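Local coordinates for tonb-dependent siderophore receptor (Acinetobacter baumannii, PDB 5FR8), which probably binds iron-chelating siderophores, possibly including ferric enterobactin, at the outer membrane in the first step of iron uptake, at residues V29-Q34 against Y416-L421; K221-T226 against Q706-S711; K287-M292 against K322-G327; A343-E348 against D377-N382; S496-Q501 against N568-E573. One frame throughout, in Å; residues are numbered along the deposited sequence.

Contact 1 (V29-Q34 against Y416-L421); sequences VTAEEQ and YIEDNL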
# COMPACT_ATOMS: atom_id res chain seq x y z
N VAL A 29 3.96 -8.55 28.97
CA VAL A 29 4.22 -8.11 27.60
C VAL A 29 3.97 -9.25 26.62
O VAL A 29 4.65 -10.28 26.65
CB VAL A 29 5.66 -7.60 27.43
CG1 VAL A 29 5.83 -6.93 26.06
CG2 VAL A 29 6.00 -6.61 28.52
N THR A 30 2.98 -9.06 25.75
CA THR A 30 2.55 -10.06 24.77
C THR A 30 3.62 -10.19 23.66
O THR A 30 4.52 -9.34 23.50
CB THR A 30 1.15 -9.65 24.20
OG1 THR A 30 0.15 -9.87 25.20
CG2 THR A 30 0.74 -10.42 22.92
N ALA A 31 3.52 -11.28 22.90
CA ALA A 31 4.33 -11.44 21.71
C ALA A 31 4.19 -10.25 20.77
O ALA A 31 5.20 -9.72 20.29
CB ALA A 31 3.95 -12.72 20.98
N GLU A 32 2.95 -9.83 20.49
CA GLU A 32 2.72 -8.74 19.53
C GLU A 32 3.51 -7.52 19.94
O GLU A 32 4.24 -6.94 19.12
CB GLU A 32 1.25 -8.36 19.41
CG GLU A 32 0.96 -7.29 18.37
CD GLU A 32 -0.46 -6.77 18.40
OE1 GLU A 32 -1.17 -7.02 19.39
OE2 GLU A 32 -0.87 -6.11 17.42
N GLU A 33 3.38 -7.15 21.22
CA GLU A 33 4.14 -6.00 21.76
C GLU A 33 5.63 -6.16 21.59
O GLU A 33 6.33 -5.18 21.31
CB GLU A 33 3.87 -5.83 23.26
CG GLU A 33 2.48 -5.32 23.58
CD GLU A 33 1.93 -5.91 24.87
OE1 GLU A 33 2.58 -5.74 25.93
OE2 GLU A 33 0.85 -6.55 24.80
N GLN A 34 6.12 -7.37 21.83
CA GLN A 34 7.56 -7.61 21.85
C GLN A 34 8.14 -7.38 20.46
O GLN A 34 9.07 -6.60 20.30
CB GLN A 34 7.86 -9.03 22.35
CG GLN A 34 9.34 -9.36 22.50
CD GLN A 34 10.04 -8.42 23.45
OE1 GLN A 34 9.91 -8.54 24.67
NE2 GLN A 34 10.81 -7.48 22.91
N TYR A 416 -3.96 -19.12 15.56
CA TYR A 416 -2.54 -18.96 15.84
C TYR A 416 -2.23 -19.06 17.32
O TYR A 416 -3.09 -18.85 18.18
CB TYR A 416 -2.06 -17.63 15.28
CG TYR A 416 -2.83 -16.42 15.78
CD1 TYR A 416 -4.02 -16.00 15.16
CD2 TYR A 416 -2.37 -15.68 16.85
CE1 TYR A 416 -4.71 -14.89 15.60
CE2 TYR A 416 -3.06 -14.59 17.31
CZ TYR A 416 -4.22 -14.19 16.68
OH TYR A 416 -4.88 -13.10 17.16
N ILE A 417 -0.98 -19.39 17.62
CA ILE A 417 -0.50 -19.45 19.00
C ILE A 417 0.87 -18.79 19.08
O ILE A 417 1.66 -18.85 18.13
CB ILE A 417 -0.44 -20.89 19.52
CG1 ILE A 417 0.05 -20.91 20.96
CG2 ILE A 417 0.49 -21.73 18.66
CD1 ILE A 417 -0.28 -22.19 21.71
N GLU A 418 1.13 -18.14 20.20
CA GLU A 418 2.30 -17.28 20.33
C GLU A 418 2.79 -17.22 21.76
O GLU A 418 1.99 -17.06 22.69
CB GLU A 418 1.95 -15.87 19.91
CG GLU A 418 1.92 -15.64 18.42
CD GLU A 418 1.71 -14.17 18.12
OE1 GLU A 418 1.04 -13.51 18.94
OE2 GLU A 418 2.24 -13.70 17.08
N ASP A 419 4.10 -17.33 21.92
CA ASP A 419 4.70 -17.29 23.24
C ASP A 419 5.79 -16.22 23.28
O ASP A 419 6.65 -16.17 22.40
CB ASP A 419 5.27 -18.67 23.57
CG ASP A 419 5.22 -19.01 25.05
OD1 ASP A 419 4.94 -18.13 25.89
OD2 ASP A 419 5.46 -20.18 25.36
N ASN A 420 5.74 -15.35 24.29
CA ASN A 420 6.86 -14.49 24.61
C ASN A 420 7.56 -15.00 25.88
O ASN A 420 7.01 -14.93 27.00
CB ASN A 420 6.45 -13.03 24.77
CG ASN A 420 7.61 -12.15 25.18
OD1 ASN A 420 8.75 -12.62 25.26
ND2 ASN A 420 7.34 -10.88 25.44
N LEU A 421 8.78 -15.50 25.69
CA LEU A 421 9.56 -16.11 26.77
C LEU A 421 10.68 -15.18 27.23
O LEU A 421 11.36 -14.57 26.41
CB LEU A 421 10.17 -17.44 26.29
CG LEU A 421 9.25 -18.53 25.70
CD1 LEU A 421 9.02 -18.32 24.22
CD2 LEU A 421 9.83 -19.91 25.90
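N420 reaches from its strand to the start of the short helix 31-34. Its ND2 donates to the backbone O of V29 at 3.0 Å. The bond is bent, with 138° at the hydrogen. The donor stands above the V29 carbonyl plane, and that oxygen is itself tilted out of the N420 amide plane. CG of N420 is anti to the backbone N (chi1 177°), which carries the amide across to the other segment. Q34 comes to the same amide from the helix. Its chain bends at chi2, and the two amide planes stand nearly perpendicular, 88° apart. Q34 OE1 lies 3.6 Å from N420 ND2.

Two residues back on the strand, E418 points at A31. The A31 methyl lies alongside the extended glutamate chain, with CB 3.6 Å from OE1 and 3.9 Å from CB of E418. The carboxylate forms a salt bridge through OE1 to R145. E32 OE2 is hydrogen-bonded to Y146 OH. T30 touches strand 365-380 and A31 touches strand 427-438. Here the N-terminal part of the chain packs against the inner wall of the barrel, the plug-in-barrel arrangement typical of TonB-dependent receptors.

Contact 2 (K221-T226 against Q706-S711); sequences KSIGST and QILRDS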
# COMPACT_ATOMS: atom_id res chain seq x y z
N LYS A 221 5.01 17.61 -21.32
CA LYS A 221 5.19 17.76 -22.77
C LYS A 221 6.60 18.23 -23.20
O LYS A 221 7.11 17.84 -24.26
CB LYS A 221 4.13 18.73 -23.31
CG LYS A 221 3.88 18.62 -24.81
CD LYS A 221 2.76 19.56 -25.23
CE LYS A 221 2.25 19.21 -26.62
NZ LYS A 221 0.99 19.93 -26.92
N SER A 222 7.22 19.07 -22.36
CA SER A 222 8.48 19.72 -22.70
C SER A 222 9.62 18.75 -22.87
O SER A 222 10.72 19.17 -23.11
CB SER A 222 8.87 20.76 -21.64
OG SER A 222 8.57 20.29 -20.33
N ILE A 223 9.36 17.45 -22.75
CA ILE A 223 10.39 16.43 -23.05
C ILE A 223 9.83 15.36 -23.96
O ILE A 223 10.27 14.21 -23.91
CB ILE A 223 10.90 15.69 -21.80
CG1 ILE A 223 11.14 16.65 -20.63
CG2 ILE A 223 12.20 14.94 -22.10
CD1 ILE A 223 11.17 15.91 -19.30
N GLY A 224 8.84 15.72 -24.79
CA GLY A 224 8.30 14.81 -25.80
C GLY A 224 7.40 13.71 -25.26
O GLY A 224 7.20 12.69 -25.91
N SER A 225 6.86 13.92 -24.06
CA SER A 225 6.17 12.86 -23.32
C SER A 225 4.66 13.10 -23.28
O SER A 225 4.18 14.23 -23.09
CB SER A 225 6.73 12.72 -21.89
OG SER A 225 6.04 11.71 -21.15
N THR A 226 3.93 11.99 -23.44
CA THR A 226 2.48 11.99 -23.46
C THR A 226 1.88 11.44 -22.17
O THR A 226 0.66 11.32 -22.04
CB THR A 226 1.98 11.12 -24.61
OG1 THR A 226 2.69 9.88 -24.57
CG2 THR A 226 2.20 11.83 -25.95
N GLN A 706 13.31 19.03 -10.16
CA GLN A 706 12.03 18.63 -10.70
C GLN A 706 12.15 17.67 -11.86
O GLN A 706 12.64 18.03 -12.93
CB GLN A 706 11.24 19.83 -11.18
CG GLN A 706 9.90 19.42 -11.73
CD GLN A 706 9.23 20.49 -12.53
OE1 GLN A 706 9.89 21.15 -13.36
NE2 GLN A 706 7.92 20.66 -12.32
N ILE A 707 11.63 16.46 -11.69
CA ILE A 707 11.64 15.50 -12.78
C ILE A 707 10.24 15.29 -13.35
O ILE A 707 9.28 15.11 -12.59
CB ILE A 707 12.20 14.15 -12.34
CG1 ILE A 707 13.53 14.32 -11.62
CG2 ILE A 707 12.39 13.26 -13.55
CD1 ILE A 707 13.84 13.17 -10.66
N LEU A 708 10.15 15.28 -14.69
CA LEU A 708 8.91 15.03 -15.43
C LEU A 708 8.81 13.61 -15.93
O LEU A 708 9.81 12.97 -16.23
CB LEU A 708 8.83 15.94 -16.64
CG LEU A 708 9.06 17.43 -16.36
CD1 LEU A 708 8.95 18.21 -17.64
CD2 LEU A 708 8.07 17.93 -15.32
N ARG A 709 7.60 13.09 -15.99
CA ARG A 709 7.38 11.69 -16.33
C ARG A 709 7.49 11.48 -17.83
O ARG A 709 6.81 12.14 -18.62
CB ARG A 709 6.02 11.21 -15.85
CG ARG A 709 5.72 9.75 -16.14
CD ARG A 709 4.36 9.44 -15.55
NE ARG A 709 3.84 8.11 -15.90
CZ ARG A 709 2.55 7.85 -16.05
NH1 ARG A 709 1.64 8.82 -15.91
NH2 ARG A 709 2.17 6.61 -16.35
N ASP A 710 8.36 10.54 -18.19
CA ASP A 710 8.71 10.29 -19.58
C ASP A 710 7.94 9.07 -20.02
O ASP A 710 8.13 7.99 -19.47
CB ASP A 710 10.20 10.02 -19.67
CG ASP A 710 10.74 10.03 -21.07
OD1 ASP A 710 9.95 9.79 -22.01
OD2 ASP A 710 11.96 10.28 -21.24
N SER A 711 7.06 9.25 -21.01
CA SER A 711 6.39 8.12 -21.63
C SER A 711 7.33 7.26 -22.46
O SER A 711 7.12 6.06 -22.58
CB SER A 711 5.25 8.59 -22.50
OG SER A 711 5.74 9.49 -23.47
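S225 turns its OG anti to the backbone N (chi1 179°), and this sends the hydroxyl into the backbone of R709-S711. There it accepts from S711 N at 2.7 Å and donates to R709 O at 2.7 Å, slightly tilted from that carbonyl plane. S711 has OG between its own N and carbonyl carbon (chi1 57°). That places the hydroxyl before T226 N, which donates to it at 3.1 Å with a nearly straight bond (166°). Each serine hydroxyl thus meets backbone of the other segment. T226 OG1 is hydrogen-bonded to N272 O.

The other end is mainly apolar. The I223 CD1 methyl rests on L708 CB at 3.5 Å, and the two side chains cross obliquely. S222 OG approaches L708 CD1 at 3.4 Å. R709 NH1 forms a salt bridge with D268 and a hydrogen bond to A228 O.

Neither segment is regular helix or strand. The loop joining strands 201-212 and 232-247 meets the loop joining strands 693-700 and 724-731, so the contact ties early and late barrel strands together beyond their ends.

Contact 3 (K287-M292 against K322-G327); sequences KETNTM and KRLPEG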
# COMPACT_ATOMS: atom_id res chain seq x y z
N LYS A 287 -12.04 16.47 -14.53
CA LYS A 287 -13.33 15.89 -14.13
C LYS A 287 -13.16 14.65 -13.23
O LYS A 287 -12.09 14.08 -13.14
CB LYS A 287 -14.13 15.51 -15.38
CG LYS A 287 -14.45 16.70 -16.27
CD LYS A 287 -15.79 17.32 -15.90
CE LYS A 287 -16.08 18.60 -16.67
NZ LYS A 287 -16.01 18.37 -18.14
N GLU A 288 -14.24 14.24 -12.59
CA GLU A 288 -14.24 13.05 -11.74
C GLU A 288 -14.58 11.79 -12.57
O GLU A 288 -15.74 11.51 -12.85
CB GLU A 288 -15.26 13.23 -10.60
CG GLU A 288 -15.21 12.17 -9.51
CD GLU A 288 -16.01 12.49 -8.25
OE1 GLU A 288 -15.96 13.63 -7.72
OE2 GLU A 288 -16.71 11.58 -7.77
N THR A 289 -13.56 11.02 -12.95
CA THR A 289 -13.76 9.83 -13.79
C THR A 289 -13.74 8.56 -12.99
O THR A 289 -14.17 7.51 -13.47
CB THR A 289 -12.64 9.68 -14.82
OG1 THR A 289 -11.39 9.60 -14.12
CG2 THR A 289 -12.64 10.84 -15.78
N ASN A 290 -13.20 8.62 -11.78
CA ASN A 290 -13.32 7.51 -10.85
C ASN A 290 -13.62 8.02 -9.46
O ASN A 290 -13.20 9.12 -9.07
CB ASN A 290 -12.07 6.64 -10.84
CG ASN A 290 -10.89 7.33 -10.22
OD1 ASN A 290 -10.72 7.35 -8.99
ND2 ASN A 290 -10.02 7.86 -11.06
N THR A 291 -14.32 7.20 -8.70
CA THR A 291 -14.84 7.58 -7.41
C THR A 291 -14.83 6.35 -6.51
O THR A 291 -15.29 5.28 -6.91
CB THR A 291 -16.28 8.09 -7.54
OG1 THR A 291 -16.37 8.97 -8.67
CG2 THR A 291 -16.69 8.79 -6.26
N MET A 292 -14.30 6.52 -5.31
CA MET A 292 -14.00 5.41 -4.43
C MET A 292 -14.79 5.68 -3.16
O MET A 292 -14.62 6.73 -2.55
CB MET A 292 -12.47 5.40 -4.15
CG MET A 292 -11.80 4.02 -4.05
SD MET A 292 -11.96 2.97 -5.53
CE MET A 292 -11.65 4.27 -6.70
N LYS A 322 -16.58 3.31 -8.40
CA LYS A 322 -17.39 3.81 -9.52
C LYS A 322 -16.54 4.64 -10.46
O LYS A 322 -15.99 5.67 -10.07
CB LYS A 322 -18.55 4.65 -9.00
CG LYS A 322 -19.37 5.35 -10.08
CD LYS A 322 -20.27 6.42 -9.49
CE LYS A 322 -21.46 6.70 -10.38
NZ LYS A 322 -22.08 8.03 -10.10
N ARG A 323 -16.43 4.19 -11.71
CA ARG A 323 -15.60 4.87 -12.70
C ARG A 323 -16.03 4.58 -14.15
O ARG A 323 -16.79 3.65 -14.41
CB ARG A 323 -14.16 4.44 -12.51
CG ARG A 323 -13.92 3.00 -12.93
CD ARG A 323 -12.49 2.62 -12.71
NE ARG A 323 -12.14 2.59 -11.29
CZ ARG A 323 -11.07 3.19 -10.76
NH1 ARG A 323 -10.22 3.87 -11.50
NH2 ARG A 323 -10.83 3.08 -9.46
N LEU A 324 -15.51 5.36 -15.10
CA LEU A 324 -15.85 5.19 -16.51
C LEU A 324 -15.23 3.92 -17.10
O LEU A 324 -14.19 3.49 -16.66
CB LEU A 324 -15.42 6.40 -17.30
CG LEU A 324 -16.10 7.69 -16.85
CD1 LEU A 324 -15.32 8.90 -17.35
CD2 LEU A 324 -17.55 7.77 -17.32
N PRO A 325 -15.91 3.30 -18.07
CA PRO A 325 -15.41 2.01 -18.58
C PRO A 325 -14.18 2.21 -19.44
O PRO A 325 -13.86 3.35 -19.78
CB PRO A 325 -16.60 1.49 -19.41
CG PRO A 325 -17.31 2.73 -19.89
CD PRO A 325 -17.14 3.73 -18.78
N GLU A 326 -13.52 1.12 -19.83
CA GLU A 326 -12.24 1.19 -20.55
C GLU A 326 -11.95 0.08 -21.55
O GLU A 326 -12.54 -0.99 -21.52
CB GLU A 326 -11.09 1.19 -19.56
CG GLU A 326 -11.14 2.29 -18.51
CD GLU A 326 -9.98 2.20 -17.53
OE1 GLU A 326 -9.25 1.17 -17.55
OE2 GLU A 326 -9.81 3.16 -16.76
N GLY A 327 -11.02 0.37 -22.45
CA GLY A 327 -10.47 -0.66 -23.29
C GLY A 327 -9.94 -1.69 -22.35
O GLY A 327 -9.47 -1.36 -21.27
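N290 and R323 face each other as a non-hydrogen-bonded pair at the open end of the antiparallel beta hairpin 290-305/308-323. This is the tight part. The two side chains run side by side in the same direction, and the amide stacks on the guanidinium with planes 7° apart. N290 CB sits over one guanidinium face, 3.4 Å from R323 NH1. M292 CE comes to the same group obliquely. R323 NE is held by N321 OD1. On the backbone, K322 N donates to T291 O at 2.8 Å, while the return bond from T291 N is weak. L324 N donates to T289 O at 3.0 Å. Next to this bond, T289 CG2 meets L324 CD1 at 3.7 Å, and helix 281-284 touches both residues through L284.

The other side is looser. K322 starts beside T291, but its extended chain leads away, leaving NZ 6.8 Å from E288 OE2. Beyond L324 the second segment departs from the hairpin. E288 is engaged within its own segment: T291 OG1 donates to the anti lone pair of E288 OE2 at 2.8 Å.

Contact 4 (A343-E348 against D377-N382); sequences ATSRLE and DRFKDN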
# COMPACT_ATOMS: atom_id res chain seq x y z
N ALA A 343 -19.73 2.30 -14.48
CA ALA A 343 -20.12 1.08 -13.80
C ALA A 343 -19.59 1.15 -12.38
O ALA A 343 -18.66 1.89 -12.10
CB ALA A 343 -19.60 -0.16 -14.52
N THR A 344 -20.20 0.40 -11.48
CA THR A 344 -19.76 0.33 -10.10
C THR A 344 -19.40 -1.12 -9.73
O THR A 344 -20.07 -2.08 -10.14
CB THR A 344 -20.84 0.82 -9.14
OG1 THR A 344 -21.12 2.20 -9.40
CG2 THR A 344 -20.39 0.67 -7.71
N SER A 345 -18.34 -1.26 -8.94
CA SER A 345 -17.99 -2.53 -8.36
C SER A 345 -18.19 -2.46 -6.88
O SER A 345 -18.05 -1.41 -6.26
CB SER A 345 -16.57 -2.88 -8.69
OG SER A 345 -16.60 -3.57 -9.92
N ARG A 346 -18.55 -3.59 -6.29
CA ARG A 346 -18.97 -3.59 -4.90
C ARG A 346 -18.20 -4.66 -4.12
O ARG A 346 -18.28 -5.83 -4.46
CB ARG A 346 -20.50 -3.79 -4.82
CG ARG A 346 -21.07 -3.55 -3.42
CD ARG A 346 -22.54 -3.90 -3.21
NE ARG A 346 -22.97 -5.12 -3.90
CZ ARG A 346 -22.65 -6.37 -3.55
NH1 ARG A 346 -21.88 -6.64 -2.49
NH2 ARG A 346 -23.10 -7.38 -4.28
N LEU A 347 -17.46 -4.26 -3.09
CA LEU A 347 -16.69 -5.22 -2.27
C LEU A 347 -17.04 -5.14 -0.80
O LEU A 347 -16.83 -4.12 -0.13
CB LEU A 347 -15.21 -4.96 -2.39
CG LEU A 347 -14.27 -5.87 -1.58
CD1 LEU A 347 -14.47 -7.34 -1.91
CD2 LEU A 347 -12.85 -5.47 -1.86
N GLU A 348 -17.57 -6.24 -0.29
CA GLU A 348 -17.97 -6.31 1.09
C GLU A 348 -17.05 -7.28 1.78
O GLU A 348 -16.79 -8.38 1.25
CB GLU A 348 -19.39 -6.83 1.24
CG GLU A 348 -20.45 -5.94 0.68
CD GLU A 348 -21.83 -6.56 0.80
OE1 GLU A 348 -22.30 -6.77 1.94
OE2 GLU A 348 -22.45 -6.83 -0.25
N ASP A 377 -15.06 -12.34 2.09
CA ASP A 377 -15.20 -11.27 1.10
C ASP A 377 -16.26 -11.61 0.04
O ASP A 377 -16.26 -12.73 -0.50
CB ASP A 377 -13.87 -11.04 0.38
CG ASP A 377 -12.82 -10.39 1.25
OD1 ASP A 377 -13.17 -9.57 2.11
OD2 ASP A 377 -11.64 -10.69 1.07
N ARG A 378 -17.17 -10.65 -0.25
CA ARG A 378 -18.05 -10.77 -1.44
C ARG A 378 -17.82 -9.62 -2.42
O ARG A 378 -17.74 -8.46 -2.03
CB ARG A 378 -19.52 -10.83 -1.06
CG ARG A 378 -19.82 -11.93 -0.07
CD ARG A 378 -21.01 -12.74 -0.53
NE ARG A 378 -21.82 -13.16 0.60
CZ ARG A 378 -22.61 -12.33 1.28
NH1 ARG A 378 -22.68 -11.04 0.94
NH2 ARG A 378 -23.32 -12.79 2.30
N PHE A 379 -17.70 -9.96 -3.69
CA PHE A 379 -17.34 -8.98 -4.70
C PHE A 379 -18.26 -9.10 -5.90
O PHE A 379 -18.45 -10.18 -6.43
CB PHE A 379 -15.90 -9.25 -5.12
CG PHE A 379 -15.29 -8.17 -5.99
CD1 PHE A 379 -15.34 -6.84 -5.61
CD2 PHE A 379 -14.59 -8.51 -7.14
CE1 PHE A 379 -14.75 -5.86 -6.39
CE2 PHE A 379 -14.01 -7.53 -7.93
CZ PHE A 379 -14.10 -6.20 -7.56
N LYS A 380 -18.86 -8.00 -6.30
CA LYS A 380 -19.59 -7.91 -7.59
C LYS A 380 -18.74 -7.04 -8.54
O LYS A 380 -18.34 -5.91 -8.16
CB LYS A 380 -21.01 -7.33 -7.37
CG LYS A 380 -22.03 -7.62 -8.49
CD LYS A 380 -23.34 -6.80 -8.43
CE LYS A 380 -24.56 -7.50 -9.09
NZ LYS A 380 -25.90 -7.14 -8.48
N ASP A 381 -18.43 -7.59 -9.72
CA ASP A 381 -17.78 -6.85 -10.83
C ASP A 381 -18.28 -7.37 -12.17
O ASP A 381 -17.93 -8.47 -12.60
CB ASP A 381 -16.26 -6.96 -10.76
CG ASP A 381 -15.53 -6.15 -11.86
OD1 ASP A 381 -16.14 -5.88 -12.93
OD2 ASP A 381 -14.33 -5.80 -11.65
N ASN A 382 -19.13 -6.58 -12.83
CA ASN A 382 -19.77 -7.02 -14.06
C ASN A 382 -19.17 -6.41 -15.33
O ASN A 382 -19.58 -6.76 -16.43
CB ASN A 382 -21.27 -6.76 -14.03
CG ASN A 382 -22.02 -7.74 -14.90
OD1 ASN A 382 -21.98 -8.95 -14.65
ND2 ASN A 382 -22.67 -7.24 -15.95
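R346 and K380 exchange both backbone bonds. R346 N donates to K380 O at 3.0 Å, and K380 N donates to R346 O at 2.9 Å. E348 and R378 repeat this: E348 N reaches R378 O at 2.8 Å, almost straight at 173°, and R378 N reaches E348 O at 2.7 Å. K380 O also takes a weak bond from S345 OG at 3.4 Å. The strands belong to the antiparallel hairpin 343-361/365-380 of the barrel wall. Between these two pairs, L347 and F379 form a non-hydrogen-bonded pair on the other face. L347 CB packs on F379 CD1 at 3.7 Å, while residues N108 and S109 touch the leucine.

The carboxylates have partners beyond the pairing. E348 OE1 is bonded by Y316 OH, and D377 OD1 by T349 OG1. D381 has OD2 on Y475 OH and OD1 on S384 N. The R346 chain bends at chi3 (39°), and its NH2 lies against K380 CB at 3.7 Å.

Contact 5 (S496-Q501 against N568-E573); sequences SRCLLQ and NILRWE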
# COMPACT_ATOMS: atom_id res chain seq x y z
N SER A 496 0.95 -16.41 -31.94
CA SER A 496 -0.07 -15.40 -32.21
C SER A 496 -0.85 -14.99 -30.96
O SER A 496 -0.31 -14.26 -30.14
CB SER A 496 -1.01 -15.85 -33.34
OG SER A 496 -1.44 -17.19 -33.13
N ARG A 497 -2.07 -15.50 -30.78
CA ARG A 497 -3.07 -14.88 -29.88
C ARG A 497 -3.23 -15.59 -28.54
O ARG A 497 -3.47 -16.79 -28.51
CB ARG A 497 -4.43 -14.88 -30.57
CG ARG A 497 -4.42 -14.59 -32.07
CD ARG A 497 -5.58 -13.67 -32.43
NE ARG A 497 -5.54 -13.26 -33.82
CZ ARG A 497 -4.68 -12.37 -34.30
NH1 ARG A 497 -3.79 -11.80 -33.50
NH2 ARG A 497 -4.71 -12.05 -35.59
N CYS A 498 -3.14 -14.86 -27.43
CA CYS A 498 -3.13 -15.51 -26.11
C CYS A 498 -4.26 -14.99 -25.26
O CYS A 498 -4.58 -13.82 -25.31
CB CYS A 498 -1.83 -15.24 -25.35
SG CYS A 498 -0.33 -15.89 -26.14
N LEU A 499 -4.81 -15.88 -24.44
CA LEU A 499 -5.78 -15.50 -23.43
C LEU A 499 -5.20 -15.75 -22.06
O LEU A 499 -4.37 -16.65 -21.88
CB LEU A 499 -7.04 -16.34 -23.55
CG LEU A 499 -7.89 -16.25 -24.81
CD1 LEU A 499 -8.93 -17.36 -24.80
CD2 LEU A 499 -8.53 -14.88 -24.92
N LEU A 500 -5.66 -14.98 -21.08
CA LEU A 500 -5.25 -15.20 -19.70
C LEU A 500 -6.48 -15.32 -18.82
O LEU A 500 -7.28 -14.39 -18.71
CB LEU A 500 -4.39 -14.03 -19.22
CG LEU A 500 -3.93 -14.11 -17.76
CD1 LEU A 500 -3.00 -15.30 -17.57
CD2 LEU A 500 -3.25 -12.82 -17.34
N GLN A 501 -6.62 -16.48 -18.18
CA GLN A 501 -7.76 -16.77 -17.33
C GLN A 501 -7.35 -16.83 -15.86
O GLN A 501 -6.21 -17.17 -15.56
CB GLN A 501 -8.38 -18.10 -17.74
CG GLN A 501 -9.70 -18.39 -17.06
CD GLN A 501 -10.39 -19.60 -17.64
OE1 GLN A 501 -9.74 -20.49 -18.20
NE2 GLN A 501 -11.71 -19.62 -17.53
N ASN A 568 -4.52 -19.45 -27.63
CA ASN A 568 -3.67 -20.11 -26.66
C ASN A 568 -4.14 -19.70 -25.27
O ASN A 568 -4.38 -18.51 -25.02
CB ASN A 568 -2.20 -19.73 -26.87
CG ASN A 568 -1.68 -20.17 -28.22
OD1 ASN A 568 -1.66 -21.36 -28.51
ND2 ASN A 568 -1.32 -19.23 -29.08
N ILE A 569 -4.31 -20.67 -24.39
CA ILE A 569 -4.83 -20.39 -23.07
C ILE A 569 -3.70 -20.39 -22.05
O ILE A 569 -3.11 -21.44 -21.75
CB ILE A 569 -5.87 -21.42 -22.64
CG1 ILE A 569 -7.01 -21.52 -23.64
CG2 ILE A 569 -6.40 -21.08 -21.26
CD1 ILE A 569 -7.87 -22.75 -23.43
N LEU A 570 -3.44 -19.22 -21.49
CA LEU A 570 -2.56 -19.08 -20.33
C LEU A 570 -3.42 -18.89 -19.10
O LEU A 570 -4.56 -18.46 -19.20
CB LEU A 570 -1.66 -17.86 -20.50
CG LEU A 570 -0.80 -17.85 -21.77
CD1 LEU A 570 -0.29 -16.45 -22.09
CD2 LEU A 570 0.33 -18.86 -21.65
N ARG A 571 -2.87 -19.17 -17.93
CA ARG A 571 -3.57 -18.82 -16.71
C ARG A 571 -2.63 -18.25 -15.65
O ARG A 571 -1.45 -18.56 -15.61
CB ARG A 571 -4.32 -20.04 -16.16
CG ARG A 571 -3.50 -21.31 -16.16
CD ARG A 571 -4.13 -22.42 -15.33
NE ARG A 571 -3.12 -23.14 -14.56
CZ ARG A 571 -3.38 -24.14 -13.73
NH1 ARG A 571 -4.63 -24.55 -13.54
NH2 ARG A 571 -2.38 -24.73 -13.08
N TRP A 572 -3.16 -17.42 -14.76
CA TRP A 572 -2.39 -16.98 -13.63
C TRP A 572 -1.70 -18.20 -12.99
O TRP A 572 -2.27 -19.28 -12.93
CB TRP A 572 -3.28 -16.21 -12.63
CG TRP A 572 -3.80 -14.86 -13.14
CD1 TRP A 572 -4.98 -14.62 -13.79
CD2 TRP A 572 -3.13 -13.58 -13.05
NE1 TRP A 572 -5.08 -13.29 -14.11
CE2 TRP A 572 -3.97 -12.63 -13.66
CE3 TRP A 572 -1.91 -13.16 -12.51
CZ2 TRP A 572 -3.64 -11.29 -13.73
CZ3 TRP A 572 -1.59 -11.83 -12.58
CH2 TRP A 572 -2.44 -10.91 -13.19
N GLU A 573 -0.48 -18.01 -12.52
CA GLU A 573 0.30 -19.13 -12.00
C GLU A 573 1.32 -18.66 -10.99
O GLU A 573 1.85 -17.57 -11.13
CB GLU A 573 0.97 -19.87 -13.15
CG GLU A 573 0.30 -21.19 -13.48
CD GLU A 573 0.20 -21.45 -14.97
OE1 GLU A 573 0.72 -20.64 -15.77
OE2 GLU A 573 -0.41 -22.49 -15.35
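N568 opens the pairing by donating its backbone N to R497 O at 3.0 Å. Its ND2 adds a weak, bent bond to the same oxygen. N568 O then accepts from L499 N at 2.7 Å. The N568 side chain shares a face with C498, whose SG forms the disulfide to C490.

I569 turns to the opposite face, beside L499. Helix 396-400 touches both, L499 through Y396 and I569 through L400.

L570 returns to the C498 face. Its N donates to L499 O at 2.8 Å, and its O receives Q501 N at 3.0 Å. L570 CD1 lies against C498 CB at 3.8 Å.

R571 pairs with Q501 by register, but its guanidinium leads away. NE forms a salt bridge with E573 OE2 at 2.9 Å, from above the carboxylate plane. Q501 NE2 bonds E479 O.

W572 follows. Its N donates to Q501 O. L500 has CG anti to its backbone N (chi1 178°), which brings CD2 over the indole face, 4.0 Å from the centroid of the five-membered ring. This is a CH-pi contact, with the two side chains at about a right angle. The W572 ring also meets Y112.

The strands run parallel, unlike the antiparallel pairs of the barrel wall. Backbone bonds set the register on the first part of strand 564-591, and apolar contacts of L500, L570 and W572 add packing. The C490-C498 disulfide probably stiffens the docked segment.

Contacts 3 and 5 are buried; contacts 1, 2 and 4 are only partly so. Contacts 3 and 4 are successive hairpins of the barrel wall and touch each other: R323 N lies 3.2 Å from A343 O, a probable hydrogen bond between neighbouring strands. Strand 407-422 of contact 1 is next to strand 365-380 of contact 4, yet the nearest atoms of the two contacts are about 17 Å apart. Contact 1 joins the wall to the N-terminal part of the chain through barrel side chains, one of them bonded to backbone. Contact 2 joins two loops through serine hydroxyls bonding to backbone. Contact 5 pairs a short strand in parallel with strand 564-591, and the short strand carries a disulfide to C490.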